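Hypothetical protein TT1465 (Thermus thermophilus, PDB 1WEK) is of unknown function but belongs to the SLOG clan, with a parallel alpha/beta fold of Rossmann type, and assembles from six copies of one chain. Local coordinates at residues Arg20-Phe25 and Ser117-Val123; Gly28-Ser33 and Val126-Tyr131; Val37-Val42 and Gly69-Thr74; Ser95-Glu101 and Gln112-Leu118. All blocks are in the same frame, centred on the assembly; numbering follows the deposited sequence.

Interaction 1. Residues Arg20-Phe25 and Ser117-Val123; sequences RILAEF and SLRYFFV
Residues Arg20-Phe25 of helix 17-34 run past the corner where strand 114-118 turns into helix 121-130, with the CA atoms of Glu24 and Leu118 6.6 Å apart. The corner is a strand-to-helix turn of a Rossmann-like fold, and Tyr120 is the N-cap of the helix that follows. Glu24 ties the helix to it. Its extended chain brings OE1 to the backbone N of Arg119 at 3.0 Å, a nearly straight bond (163°) that arrives on the syn side but 34° out of the carboxylate plane. The acid is buried, so this N-H, with a long ion pair to Arg20, helps satisfy it. Glu101, salt-bridged to Arg119 and weakly paired with Arg20, probably offsets the closeness of the two guanidinium groups, which overlap at an angle. Ile21, branched and apolar, fits between two aromatic rings: CG1 meets Tyr120 CE1 at 3.4 Å, while CG2 meets the edge of the Phe122 ring, 3.6 Å from CE1. Phe122 brings its edge there with CG between its backbone N and carbonyl carbon (chi1 68°). One turn further along helix 17-34, Val123 CG2 makes a CH-pi contact over one face of Phe25, 4.1 Å from the ring centroid.

Interaction 2. Residues Gly28-Ser33 and Val126-Tyr131; sequences GFETLS and VLFVRY
The Phe29 ring carries the guanidinium of Arg130 flat on one face, centres 3.6 Å apart and planes only 12° from parallel, and has Val126 CG1 at its edge. NH1 lies over the middle of the ring and CD comes close to CE1, so the pair is both a cation-pi contact and a stack. Arg130 reaches this place with CG anti to its backbone N (chi1 -156°) and a chain extended as far as NE. At the edge of the guanidinium, NH1 donates to Tyr131 OH at 2.9 Å within the guanidinium plane, which helps fix the group's rotation though the bond is bent. The Tyr131 ring in turn takes Leu32 on one face, CB standing 3.9 Å from the ring centroid in a CH-pi contact. Beside it, Ser33 OG and Tyr131 OH are 3.0 Å apart, at most a weak hydrogen bond. Leucine and glycine serve the rest: Leu32 CD1 touches Leu127 CB at 3.9 Å, and Gly28, bare of a side chain, lets Leu127 CD1 settle 3.9 Å from its CA. Helices 17-34 and 121-130 meet here with segment axes 10.8 Å apart, crossing at -36°. A second subunit joins in, for Arg130 NH1 also donates to the carbonyl O of its Glu13. One arginine thus spends its flat face on an aromatic ring and its N-H groups on oxygens around the rim, so its positive charge is probably stabilised at a partly buried subunit boundary by the ring and by neutral oxygens.

Interaction 3. Residues Val37-Val42 and Gly69-Thr74; sequences VPLVSV and GFGVVT
Phe70 lays its ring obliquely against two side chains of the neighbouring segment, Val40 in the strand and Pro38 just before it, CD2 lying 3.6 Å from Val40 CG2 and 3.7 Å from Pro38 CB. Its CG stands anti to the carbonyl carbon (chi1 -61°), and Val40 helps by placing CG1 anti to the backbone N (chi1 173°), which leaves CG2 to meet the ring. Branched valines suit extended strands, and Val73 shows this on the side shared with Leu39 and Ser41: its CG2 rests 4.0 Å from Leu39 CB. Glycine at position 71 leaves room for Val37, whose CG2 comes 3.8 Å from Gly71 N, and for the end of Leu39. The small polar groups, both buried, find partners beyond the pair, Ser41 OG in the carbonyl O of Phe128 and Thr74 OG1 in Asn85. The backbone bonds are all 3.0 Å, from Gly71 N to Pro38 O, Val40 N to Gly71 O, Val73 N to Val40 O and Val42 N to Val73 O. Gly69, with its positive phi, closes helix 53-68 in a Schellman motif. Strand 39-43, helix 53-68 and strand 71-74 form a beta-alpha-beta crossover in the middle of the sheet, the building unit of Rossmann-like folds.

Interaction 4. Residues Ser95-Glu101 and Gln112-Leu118; sequences SVGLNIE and QTHALSL
Backbone hydrogen bonds join Val96-Ile100 to His114-Leu118 as parallel neighbours. Gly97 N donates to His114 O and Gly97 O accepts from Leu116 N, both at 3.0 Å. The next bond, Asn99 N to Leu116 O, is bent and weak; then Leu118 N reaches Asn99 O at 2.8 Å and Glu101 N returns to Leu118 O at 2.9 Å. Amide pairing adds a second tie. The side chains of Asn99 and Gln112 approach from opposite directions with planes 17° apart and exchange two bonds, Gln112 NE2 to Asn99 OD1 at 3.0 Å and Asn99 ND2 to Gln112 OE1 at 3.1 Å. The first lies on a lone pair of OD1, in its carbonyl plane; the second donor is tilted 16° from that of OE1. Each amide is suited to the task because it both gives and accepts. Glycine at position 97 allows the glutamine to cross close by, NE2 being 3.3 Å from Gly97 CA. Apolar contacts fill the other face of the sheet: Leu98 and Leu116 lie side by side, and Leu118 CD1 packs 4.2 Å from Leu98 CB. Helices 17-34 and 121-130 cover this face, where Val96 meets Leu32 and Leu98 meets Leu127. Beyond the strand end, Glu101 O accepts a hydrogen bond from Lys159 NZ of a second subunit. Strand 114-118 is the outermost on its side of the chain's parallel sheet, a border of its Rossmann-like core.

Overall arrangement
Interactions 3 and 4 lie within the sheet, interaction 2 between two helices on it, and interaction 1 at a strand-to-helix corner. Interactions 3 and 4 are joined through neighbouring strands 71-74 and 95-100, where Val72 O and Val96 N lie 2.7 Å apart, a probable hydrogen bond. Interactions 1 and 2, centres 11 Å apart, both use helices 17-34 and 121-130, and both touch the second subunit. Interaction 1 shares Ser117 and Leu118 with interaction 4, and the salt bridge from Arg119 NH1 to Glu101 OE1 (2.6 Å) binds them. Interaction 2 reaches the sheet through Phe128, whose ring packs on Leu98 of interaction 4 and whose carbonyl O lies 2.6 Å from Ser41 OG of interaction 3.

Interaction 1. Residues Arg20-Phe25 and Ser117-Val123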
loop_
_atom_site.group_PDB
_atom_site.type_symbol
_atom_site.label_atom_id
_atom_site.label_comp_id
_atom_site.label_asym_id
_atom_site.label_seq_id
_atom_site.Cartn_x
_atom_site.Cartn_y
_atom_site.Cartn_z
ATOM N N ARG A 20 -4.182 4.137 9.263
ATOM C CA ARG A 20 -4.477 5.462 9.796
ATOM C C ARG A 20 -3.230 6.354 9.812
ATOM O O ARG A 20 -3.275 7.511 9.382
ATOM C CB ARG A 20 -5.050 5.341 11.207
ATOM C CG ARG A 20 -5.526 6.649 11.799
ATOM C CD ARG A 20 -5.683 6.495 13.298
ATOM N NE ARG A 20 -7.042 6.149 13.707
ATOM C CZ ARG A 20 -7.998 7.044 13.932
ATOM N NH1 ARG A 20 -7.744 8.342 13.787
ATOM N NH2 ARG A 20 -9.201 6.645 14.313
ATOM N N ILE A 21 -2.123 5.810 10.303
ATOM C CA ILE A 21 -0.865 6.544 10.357
ATOM C C ILE A 21 -0.484 7.070 8.975
ATOM O O ILE A 21 -0.096 8.229 8.842
ATOM C CB ILE A 21 0.259 5.652 10.878
ATOM C CG1 ILE A 21 -0.043 5.254 12.330
ATOM C CG2 ILE A 21 1.609 6.382 10.770
ATOM C CD1 ILE A 21 0.809 4.127 12.836
ATOM N N LEU A 22 -0.600 6.216 7.957
ATOM C CA LEU A 22 -0.281 6.596 6.588
ATOM C C LEU A 22 -1.230 7.682 6.076
ATOM O O LEU A 22 -0.811 8.623 5.396
ATOM C CB LEU A 22 -0.364 5.379 5.653
ATOM C CG LEU A 22 0.878 4.481 5.671
ATOM C CD1 LEU A 22 0.673 3.269 4.770
ATOM C CD2 LEU A 22 2.071 5.295 5.220
ATOM N N ALA A 23 -2.510 7.520 6.390
ATOM C CA ALA A 23 -3.539 8.470 5.991
ATOM C C ALA A 23 -3.221 9.849 6.566
ATOM O O ALA A 23 -3.385 10.861 5.891
ATOM C CB ALA A 23 -4.912 7.996 6.484
ATOM N N GLU A 24 -2.755 9.880 7.811
ATOM C CA GLU A 24 -2.423 11.145 8.464
ATOM C C GLU A 24 -1.193 11.801 7.842
ATOM O O GLU A 24 -1.166 13.016 7.675
ATOM C CB GLU A 24 -2.242 10.938 9.974
ATOM C CG GLU A 24 -3.542 10.573 10.692
ATOM C CD GLU A 24 -3.370 10.378 12.195
ATOM O OE1 GLU A 24 -4.387 10.159 12.895
ATOM O OE2 GLU A 24 -2.222 10.447 12.684
ATOM N N PHE A 25 -0.185 11.003 7.495
ATOM C CA PHE A 25 1.021 11.522 6.852
ATOM C C PHE A 25 0.647 12.086 5.480
ATOM O O PHE A 25 0.974 13.224 5.147
ATOM C CB PHE A 25 2.049 10.401 6.644
ATOM C CG PHE A 25 3.003 10.223 7.787
ATOM C CD1 PHE A 25 3.295 8.946 8.272
ATOM C CD2 PHE A 25 3.623 11.328 8.375
ATOM C CE1 PHE A 25 4.195 8.771 9.330
ATOM C CE2 PHE A 25 4.525 11.163 9.438
ATOM C CZ PHE A 25 4.812 9.890 9.915
ATOM N N SER A 117 -6.415 17.090 12.456
ATOM C CA SER A 117 -6.500 16.347 13.707
ATOM C C SER A 117 -5.771 15.037 13.509
ATOM O O SER A 117 -6.069 14.269 12.596
ATOM C CB SER A 117 -7.954 16.123 14.151
ATOM O OG SER A 117 -8.790 15.799 13.066
ATOM N N LEU A 118 -4.800 14.809 14.384
ATOM C CA LEU A 118 -3.933 13.646 14.345
ATOM C C LEU A 118 -4.030 12.839 15.634
ATOM O O LEU A 118 -4.106 13.401 16.721
ATOM C CB LEU A 118 -2.489 14.136 14.166
ATOM C CG LEU A 118 -2.258 15.086 12.984
ATOM C CD1 LEU A 118 -0.982 15.906 13.192
ATOM C CD2 LEU A 118 -2.199 14.273 11.700
ATOM N N ARG A 119 -4.013 11.520 15.515
ATOM C CA ARG A 119 -4.077 10.657 16.688
ATOM C C ARG A 119 -2.670 10.435 17.253
ATOM O O ARG A 119 -2.501 10.156 18.438
ATOM C CB ARG A 119 -4.686 9.296 16.314
ATOM C CG ARG A 119 -6.219 9.246 16.218
ATOM C CD ARG A 119 -6.880 9.295 17.613
ATOM N NE ARG A 119 -8.042 8.404 17.746
ATOM C CZ ARG A 119 -9.244 8.623 17.210
ATOM N NH1 ARG A 119 -9.477 9.714 16.492
ATOM N NH2 ARG A 119 -10.224 7.746 17.392
ATOM N N TYR A 120 -1.662 10.599 16.401
ATOM C CA TYR A 120 -0.278 10.337 16.785
ATOM C C TYR A 120 0.701 11.484 16.924
ATOM O O TYR A 120 0.898 12.269 15.995
ATOM C CB TYR A 120 0.294 9.323 15.808
ATOM C CG TYR A 120 -0.470 8.030 15.823
ATOM C CD1 TYR A 120 -1.361 7.698 14.790
ATOM C CD2 TYR A 120 -0.315 7.133 16.880
ATOM C CE1 TYR A 120 -2.068 6.495 14.814
ATOM C CE2 TYR A 120 -1.022 5.934 16.913
ATOM C CZ TYR A 120 -1.885 5.617 15.879
ATOM O OH TYR A 120 -2.500 4.384 15.889
ATOM N N PHE A 121 1.335 11.565 18.091
ATOM C CA PHE A 121 2.319 12.612 18.340
ATOM C C PHE A 121 3.419 12.596 17.275
ATOM O O PHE A 121 3.782 13.649 16.746
ATOM C CB PHE A 121 2.962 12.450 19.728
ATOM C CG PHE A 121 2.192 13.112 20.848
ATOM C CD1 PHE A 121 1.477 12.354 21.766
ATOM C CD2 PHE A 121 2.178 14.491 20.975
ATOM C CE1 PHE A 121 0.760 12.959 22.790
ATOM C CE2 PHE A 121 1.460 15.109 22.004
ATOM C CZ PHE A 121 0.751 14.338 22.912
ATOM N N PHE A 122 3.947 11.413 16.951
ATOM C CA PHE A 122 5.017 11.354 15.963
ATOM C C PHE A 122 4.623 11.931 14.590
ATOM O O PHE A 122 5.409 12.651 13.982
ATOM C CB PHE A 122 5.598 9.928 15.846
ATOM C CG PHE A 122 4.667 8.901 15.248
ATOM C CD1 PHE A 122 4.542 8.770 13.868
ATOM C CD2 PHE A 122 3.975 8.010 16.064
ATOM C CE1 PHE A 122 3.746 7.761 13.311
ATOM C CE2 PHE A 122 3.181 7.005 15.521
ATOM C CZ PHE A 122 3.066 6.875 14.140
ATOM N N VAL A 123 3.418 11.651 14.103
ATOM C CA VAL A 123 3.015 12.231 12.813
ATOM C C VAL A 123 3.019 13.762 12.936
ATOM O O VAL A 123 3.564 14.469 12.101
ATOM C CB VAL A 123 1.602 11.785 12.390
ATOM C CG1 VAL A 123 1.203 12.506 11.096
ATOM C CG2 VAL A 123 1.575 10.268 12.184
#

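Interaction 2. Residues Gly28-Ser33 and Val126-Tyr131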
loop_
_atom_site.group_PDB
_atom_site.type_symbol
_atom_site.label_atom_id
_atom_site.label_comp_id
_atom_site.label_asym_id
_atom_site.label_seq_id
_atom_site.Cartn_x
_atom_site.Cartn_y
_atom_site.Cartn_z
ATOM N N GLY A 28 -1.476 15.089 5.789
ATOM C CA GLY A 28 -0.632 16.163 6.273
ATOM C C GLY A 28 0.240 16.739 5.165
ATOM O O GLY A 28 0.363 17.962 5.042
ATOM N N PHE A 29 0.838 15.876 4.346
ATOM C CA PHE A 29 1.694 16.371 3.269
ATOM C C PHE A 29 0.885 17.164 2.233
ATOM O O PHE A 29 1.302 18.244 1.812
ATOM C CB PHE A 29 2.429 15.220 2.568
ATOM C CG PHE A 29 3.356 14.430 3.471
ATOM C CD1 PHE A 29 3.744 14.925 4.719
ATOM C CD2 PHE A 29 3.824 13.176 3.074
ATOM C CE1 PHE A 29 4.580 14.180 5.560
ATOM C CE2 PHE A 29 4.661 12.422 3.907
ATOM C CZ PHE A 29 5.039 12.926 5.158
ATOM N N GLU A 30 -0.272 16.624 1.842
ATOM C CA GLU A 30 -1.144 17.256 0.848
ATOM C C GLU A 30 -1.558 18.648 1.276
ATOM O O GLU A 30 -1.554 19.583 0.484
ATOM C CB GLU A 30 -2.408 16.416 0.616
ATOM C CG GLU A 30 -2.151 15.017 0.065
ATOM C CD GLU A 30 -3.427 14.202 -0.134
ATOM O OE1 GLU A 30 -4.389 14.377 0.643
ATOM O OE2 GLU A 30 -3.460 13.366 -1.063
ATOM N N THR A 31 -1.909 18.775 2.544
ATOM C CA THR A 31 -2.350 20.043 3.096
ATOM C C THR A 31 -1.235 21.072 3.231
ATOM O O THR A 31 -1.283 22.129 2.601
ATOM C CB THR A 31 -3.011 19.807 4.457
ATOM O OG1 THR A 31 -4.117 18.921 4.275
ATOM C CG2 THR A 31 -3.500 21.096 5.063
ATOM N N LEU A 32 -0.222 20.771 4.031
ATOM C CA LEU A 32 0.869 21.720 4.233
ATOM C C LEU A 32 1.622 22.052 2.953
ATOM O O LEU A 32 2.115 23.162 2.807
ATOM C CB LEU A 32 1.849 21.202 5.302
ATOM C CG LEU A 32 1.230 20.810 6.655
ATOM C CD1 LEU A 32 2.308 20.696 7.718
ATOM C CD2 LEU A 32 0.201 21.853 7.077
ATOM N N SER A 33 1.720 21.097 2.030
ATOM C CA SER A 33 2.419 21.330 0.759
ATOM C C SER A 33 1.767 22.412 -0.093
ATOM O O SER A 33 2.448 23.106 -0.843
ATOM C CB SER A 33 2.481 20.052 -0.078
ATOM O OG SER A 33 3.491 19.192 0.396
ATOM N N VAL A 126 6.427 15.314 12.844
ATOM C CA VAL A 126 7.013 15.301 11.520
ATOM C C VAL A 126 6.484 16.503 10.735
ATOM O O VAL A 126 7.253 17.213 10.081
ATOM C CB VAL A 126 6.672 13.989 10.749
ATOM C CG1 VAL A 126 6.954 14.167 9.256
ATOM C CG2 VAL A 126 7.506 12.814 11.282
ATOM N N LEU A 127 5.176 16.735 10.803
ATOM C CA LEU A 127 4.581 17.854 10.087
ATOM C C LEU A 127 5.090 19.185 10.613
ATOM O O LEU A 127 5.093 20.176 9.900
ATOM C CB LEU A 127 3.052 17.796 10.190
ATOM C CG LEU A 127 2.475 16.536 9.545
ATOM C CD1 LEU A 127 0.971 16.460 9.782
ATOM C CD2 LEU A 127 2.797 16.554 8.049
ATOM N N PHE A 128 5.521 19.202 11.868
ATOM C CA PHE A 128 6.037 20.419 12.475
ATOM C C PHE A 128 7.391 20.853 11.897
ATOM O O PHE A 128 7.726 22.039 11.910
ATOM C CB PHE A 128 6.162 20.227 13.990
ATOM C CG PHE A 128 5.056 20.863 14.779
ATOM C CD1 PHE A 128 4.357 20.133 15.742
ATOM C CD2 PHE A 128 4.729 22.202 14.584
ATOM C CE1 PHE A 128 3.348 20.727 16.504
ATOM C CE2 PHE A 128 3.720 22.812 15.340
ATOM C CZ PHE A 128 3.030 22.068 16.305
ATOM N N VAL A 129 8.173 19.904 11.393
ATOM C CA VAL A 129 9.488 20.250 10.846
ATOM C C VAL A 129 9.578 20.174 9.323
ATOM O O VAL A 129 10.236 21.006 8.691
ATOM C CB VAL A 129 10.608 19.347 11.436
ATOM C CG1 VAL A 129 10.562 19.374 12.952
ATOM C CG2 VAL A 129 10.441 17.937 10.951
ATOM N N ARG A 130 8.910 19.186 8.738
ATOM C CA ARG A 130 8.957 18.984 7.299
ATOM C C ARG A 130 8.863 20.267 6.488
ATOM O O ARG A 130 9.576 20.431 5.504
ATOM C CB ARG A 130 7.845 18.030 6.862
ATOM C CG ARG A 130 8.128 17.307 5.539
ATOM C CD ARG A 130 7.188 16.108 5.391
ATOM N NE ARG A 130 7.725 15.037 4.546
ATOM C CZ ARG A 130 7.413 14.847 3.265
ATOM N NH1 ARG A 130 6.558 15.657 2.648
ATOM N NH2 ARG A 130 7.946 13.828 2.605
ATOM N N TYR A 131 8.005 21.186 6.911
ATOM C CA TYR A 131 7.823 22.423 6.164
ATOM C C TYR A 131 8.202 23.702 6.903
ATOM O O TYR A 131 7.770 24.778 6.512
ATOM C CB TYR A 131 6.355 22.526 5.714
ATOM C CG TYR A 131 5.872 21.330 4.921
ATOM C CD1 TYR A 131 5.359 20.198 5.561
ATOM C CD2 TYR A 131 5.990 21.303 3.531
ATOM C CE1 TYR A 131 4.985 19.066 4.837
ATOM C CE2 TYR A 131 5.621 20.176 2.799
ATOM C CZ TYR A 131 5.124 19.062 3.458
ATOM O OH TYR A 131 4.802 17.934 2.734
#

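Interaction 3. Residues Val37-Val42 and Gly69-Thr74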
loop_
_atom_site.group_PDB
_atom_site.type_symbol
_atom_site.label_atom_id
_atom_site.label_comp_id
_atom_site.label_asym_id
_atom_site.label_seq_id
_atom_site.Cartn_x
_atom_site.Cartn_y
_atom_site.Cartn_z
ATOM N N VAL A 37 3.001 30.230 1.841
ATOM C CA VAL A 37 3.734 31.175 2.653
ATOM C C VAL A 37 4.730 30.362 3.462
ATOM O O VAL A 37 4.502 29.180 3.745
ATOM C CB VAL A 37 2.806 31.935 3.612
ATOM C CG1 VAL A 37 1.856 32.820 2.808
ATOM C CG2 VAL A 37 2.015 30.948 4.465
ATOM N N PRO A 38 5.870 30.970 3.813
ATOM C CA PRO A 38 6.881 30.268 4.601
ATOM C C PRO A 38 6.196 29.953 5.930
ATOM O O PRO A 38 5.470 30.799 6.470
ATOM C CB PRO A 38 7.982 31.310 4.739
ATOM C CG PRO A 38 7.818 32.130 3.511
ATOM C CD PRO A 38 6.341 32.312 3.443
ATOM N N LEU A 39 6.398 28.743 6.439
ATOM C CA LEU A 39 5.758 28.346 7.678
ATOM C C LEU A 39 6.721 28.283 8.856
ATOM O O LEU A 39 7.808 27.701 8.767
ATOM C CB LEU A 39 5.072 26.991 7.496
ATOM C CG LEU A 39 4.002 26.933 6.400
ATOM C CD1 LEU A 39 3.568 25.507 6.184
ATOM C CD2 LEU A 39 2.824 27.791 6.794
ATOM N N VAL A 40 6.291 28.899 9.953
ATOM C CA VAL A 40 7.044 28.961 11.187
ATOM C C VAL A 40 6.332 28.157 12.276
ATOM O O VAL A 40 5.159 28.402 12.580
ATOM C CB VAL A 40 7.178 30.420 11.653
ATOM C CG1 VAL A 40 7.816 30.471 13.031
ATOM C CG2 VAL A 40 8.013 31.211 10.643
ATOM N N SER A 41 7.036 27.187 12.850
ATOM C CA SER A 41 6.461 26.367 13.910
ATOM C C SER A 41 6.635 27.111 15.216
ATOM O O SER A 41 7.720 27.608 15.513
ATOM C CB SER A 41 7.151 25.015 13.961
ATOM O OG SER A 41 6.682 24.223 12.890
ATOM N N VAL A 42 5.554 27.205 15.982
ATOM C CA VAL A 42 5.559 27.937 17.239
ATOM C C VAL A 42 5.008 27.088 18.382
ATOM O O VAL A 42 4.002 26.402 18.239
ATOM C CB VAL A 42 4.730 29.227 17.082
ATOM C CG1 VAL A 42 4.869 30.110 18.311
ATOM C CG2 VAL A 42 5.195 29.969 15.843
ATOM N N GLY A 69 4.520 38.335 6.815
ATOM C CA GLY A 69 4.271 37.427 5.717
ATOM C C GLY A 69 4.428 35.939 5.985
ATOM O O GLY A 69 4.425 35.155 5.037
ATOM N N PHE A 70 4.585 35.532 7.243
ATOM C CA PHE A 70 4.706 34.099 7.553
ATOM C C PHE A 70 3.370 33.512 8.001
ATOM O O PHE A 70 2.466 34.232 8.446
ATOM C CB PHE A 70 5.707 33.837 8.687
ATOM C CG PHE A 70 7.099 34.285 8.394
ATOM C CD1 PHE A 70 7.514 35.565 8.734
ATOM C CD2 PHE A 70 7.987 33.436 7.751
ATOM C CE1 PHE A 70 8.788 35.997 8.440
ATOM C CE2 PHE A 70 9.275 33.856 7.444
ATOM C CZ PHE A 70 9.680 35.138 7.787
ATOM N N GLY A 71 3.252 32.196 7.866
ATOM C CA GLY A 71 2.073 31.502 8.339
ATOM C C GLY A 71 2.558 30.829 9.620
ATOM O O GLY A 71 3.728 30.448 9.711
ATOM N N VAL A 72 1.704 30.710 10.629
ATOM C CA VAL A 72 2.129 30.052 11.854
ATOM C C VAL A 72 1.495 28.676 11.939
ATOM O O VAL A 72 0.351 28.476 11.508
ATOM C CB VAL A 72 1.755 30.859 13.124
ATOM C CG1 VAL A 72 2.444 32.202 13.098
ATOM C CG2 VAL A 72 0.248 31.027 13.228
ATOM N N VAL A 73 2.263 27.729 12.466
ATOM C CA VAL A 73 1.810 26.359 12.653
ATOM C C VAL A 73 1.993 26.037 14.134
ATOM O O VAL A 73 3.106 26.146 14.661
ATOM C CB VAL A 73 2.644 25.377 11.816
ATOM C CG1 VAL A 73 2.105 23.972 11.980
ATOM C CG2 VAL A 73 2.615 25.784 10.354
ATOM N N THR A 74 0.899 25.684 14.807
ATOM C CA THR A 74 0.932 25.351 16.227
ATOM C C THR A 74 0.209 24.020 16.420
ATOM O O THR A 74 -0.288 23.428 15.456
ATOM C CB THR A 74 0.183 26.386 17.090
ATOM O OG1 THR A 74 -1.232 26.221 16.904
ATOM C CG2 THR A 74 0.579 27.783 16.733
#

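Interaction 4. Residues Ser95-Glu101 and Gln112-Leu118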
loop_
_atom_site.group_PDB
_atom_site.type_symbol
_atom_site.label_atom_id
_atom_site.label_comp_id
_atom_site.label_asym_id
_atom_site.label_seq_id
_atom_site.Cartn_x
_atom_site.Cartn_y
_atom_site.Cartn_z
ATOM N N SER A 95 -3.080 30.537 9.588
ATOM C CA SER A 95 -2.894 29.976 10.919
ATOM C C SER A 95 -3.195 28.480 10.890
ATOM O O SER A 95 -4.337 28.086 10.660
ATOM C CB SER A 95 -3.815 30.667 11.932
ATOM O OG SER A 95 -3.558 30.197 13.244
ATOM N N VAL A 96 -2.178 27.653 11.135
ATOM C CA VAL A 96 -2.348 26.202 11.121
ATOM C C VAL A 96 -2.282 25.545 12.502
ATOM O O VAL A 96 -1.479 25.916 13.373
ATOM C CB VAL A 96 -1.290 25.522 10.204
ATOM C CG1 VAL A 96 -1.510 24.011 10.180
ATOM C CG2 VAL A 96 -1.377 26.095 8.776
ATOM N N GLY A 97 -3.143 24.557 12.699
ATOM C CA GLY A 97 -3.161 23.845 13.958
ATOM C C GLY A 97 -2.999 22.367 13.676
ATOM O O GLY A 97 -3.704 21.816 12.830
ATOM N N LEU A 98 -2.050 21.733 14.354
ATOM C CA LEU A 98 -1.821 20.300 14.184
ATOM C C LEU A 98 -2.357 19.687 15.477
ATOM O O LEU A 98 -1.600 19.247 16.340
ATOM C CB LEU A 98 -0.323 20.019 14.020
ATOM C CG LEU A 98 0.431 20.711 12.871
ATOM C CD1 LEU A 98 1.910 20.345 12.928
ATOM C CD2 LEU A 98 -0.161 20.284 11.538
ATOM N N ASN A 99 -3.680 19.673 15.592
ATOM C CA ASN A 99 -4.370 19.185 16.778
ATOM C C ASN A 99 -4.124 17.722 17.087
ATOM O O ASN A 99 -4.187 16.859 16.209
ATOM C CB ASN A 99 -5.871 19.469 16.641
ATOM C CG ASN A 99 -6.147 20.897 16.187
ATOM O OD1 ASN A 99 -6.164 21.180 14.991
ATOM N ND2 ASN A 99 -6.325 21.806 17.139
ATOM N N ILE A 100 -3.838 17.447 18.351
ATOM C CA ILE A 100 -3.564 16.090 18.775
ATOM C C ILE A 100 -4.755 15.533 19.549
ATOM O O ILE A 100 -5.297 16.200 20.424
ATOM C CB ILE A 100 -2.312 16.053 19.661
ATOM C CG1 ILE A 100 -2.012 14.615 20.076
ATOM C CG2 ILE A 100 -2.511 16.954 20.861
ATOM C CD1 ILE A 100 -1.568 13.728 18.931
ATOM N N GLU A 101 -5.173 14.317 19.214
ATOM C CA GLU A 101 -6.299 13.695 19.898
ATOM C C GLU A 101 -5.825 13.033 21.192
ATOM O O GLU A 101 -5.028 12.092 21.157
ATOM C CB GLU A 101 -6.953 12.671 18.975
ATOM C CG GLU A 101 -7.113 13.212 17.554
ATOM C CD GLU A 101 -8.001 12.351 16.675
ATOM O OE1 GLU A 101 -9.197 12.196 17.013
ATOM O OE2 GLU A 101 -7.507 11.839 15.647
ATOM N N GLN A 112 -7.810 28.831 13.634
ATOM C CA GLN A 112 -7.015 28.094 12.673
ATOM C C GLN A 112 -7.538 28.228 11.243
ATOM O O GLN A 112 -8.685 27.904 10.967
ATOM C CB GLN A 112 -6.971 26.621 13.083
ATOM C CG GLN A 112 -6.463 26.387 14.517
ATOM C CD GLN A 112 -6.612 24.935 14.966
ATOM O OE1 GLN A 112 -6.893 24.653 16.138
ATOM N NE2 GLN A 112 -6.419 24.009 14.035
ATOM N N THR A 113 -6.698 28.719 10.341
ATOM C CA THR A 113 -7.064 28.850 8.935
ATOM C C THR A 113 -7.052 27.461 8.292
ATOM O O THR A 113 -7.688 27.232 7.265
ATOM C CB THR A 113 -6.070 29.771 8.192
ATOM O OG1 THR A 113 -6.389 31.138 8.487
ATOM C CG2 THR A 113 -6.143 29.566 6.695
ATOM N N HIS A 114 -6.318 26.542 8.913
ATOM C CA HIS A 114 -6.200 25.167 8.444
ATOM C C HIS A 114 -6.025 24.289 9.676
ATOM O O HIS A 114 -5.044 24.430 10.403
ATOM C CB HIS A 114 -4.976 25.010 7.545
ATOM C CG HIS A 114 -5.063 25.768 6.255
ATOM N ND1 HIS A 114 -5.792 25.317 5.172
ATOM C CD2 HIS A 114 -4.510 26.944 5.875
ATOM C CE1 HIS A 114 -5.679 26.185 4.182
ATOM N NE2 HIS A 114 -4.908 27.180 4.581
ATOM N N ALA A 115 -6.975 23.391 9.908
ATOM C CA ALA A 115 -6.929 22.512 11.063
ATOM C C ALA A 115 -6.828 21.036 10.690
ATOM O O ALA A 115 -7.599 20.519 9.882
ATOM C CB ALA A 115 -8.158 22.743 11.928
ATOM N N LEU A 116 -5.858 20.362 11.286
ATOM C CA LEU A 116 -5.671 18.945 11.049
ATOM C C LEU A 116 -5.748 18.239 12.404
ATOM O O LEU A 116 -5.242 18.755 13.406
ATOM C CB LEU A 116 -4.307 18.706 10.398
ATOM C CG LEU A 116 -4.161 19.107 8.926
ATOM C CD1 LEU A 116 -2.702 19.121 8.511
ATOM C CD2 LEU A 116 -4.962 18.119 8.062
ATOM N N SER A 117 -6.415 17.090 12.456
ATOM C CA SER A 117 -6.500 16.347 13.707
ATOM C C SER A 117 -5.771 15.037 13.509
ATOM O O SER A 117 -6.069 14.269 12.596
ATOM C CB SER A 117 -7.954 16.123 14.151
ATOM O OG SER A 117 -8.790 15.799 13.066
ATOM N N LEU A 118 -4.800 14.809 14.384
ATOM C CA LEU A 118 -3.933 13.646 14.345
ATOM C C LEU A 118 -4.030 12.839 15.634
ATOM O O LEU A 118 -4.106 13.401 16.721
ATOM C CB LEU A 118 -2.489 14.136 14.166
ATOM C CG LEU A 118 -2.258 15.086 12.984
ATOM C CD1 LEU A 118 -0.982 15.906 13.192
ATOM C CD2 LEU A 118 -2.199 14.273 11.700
#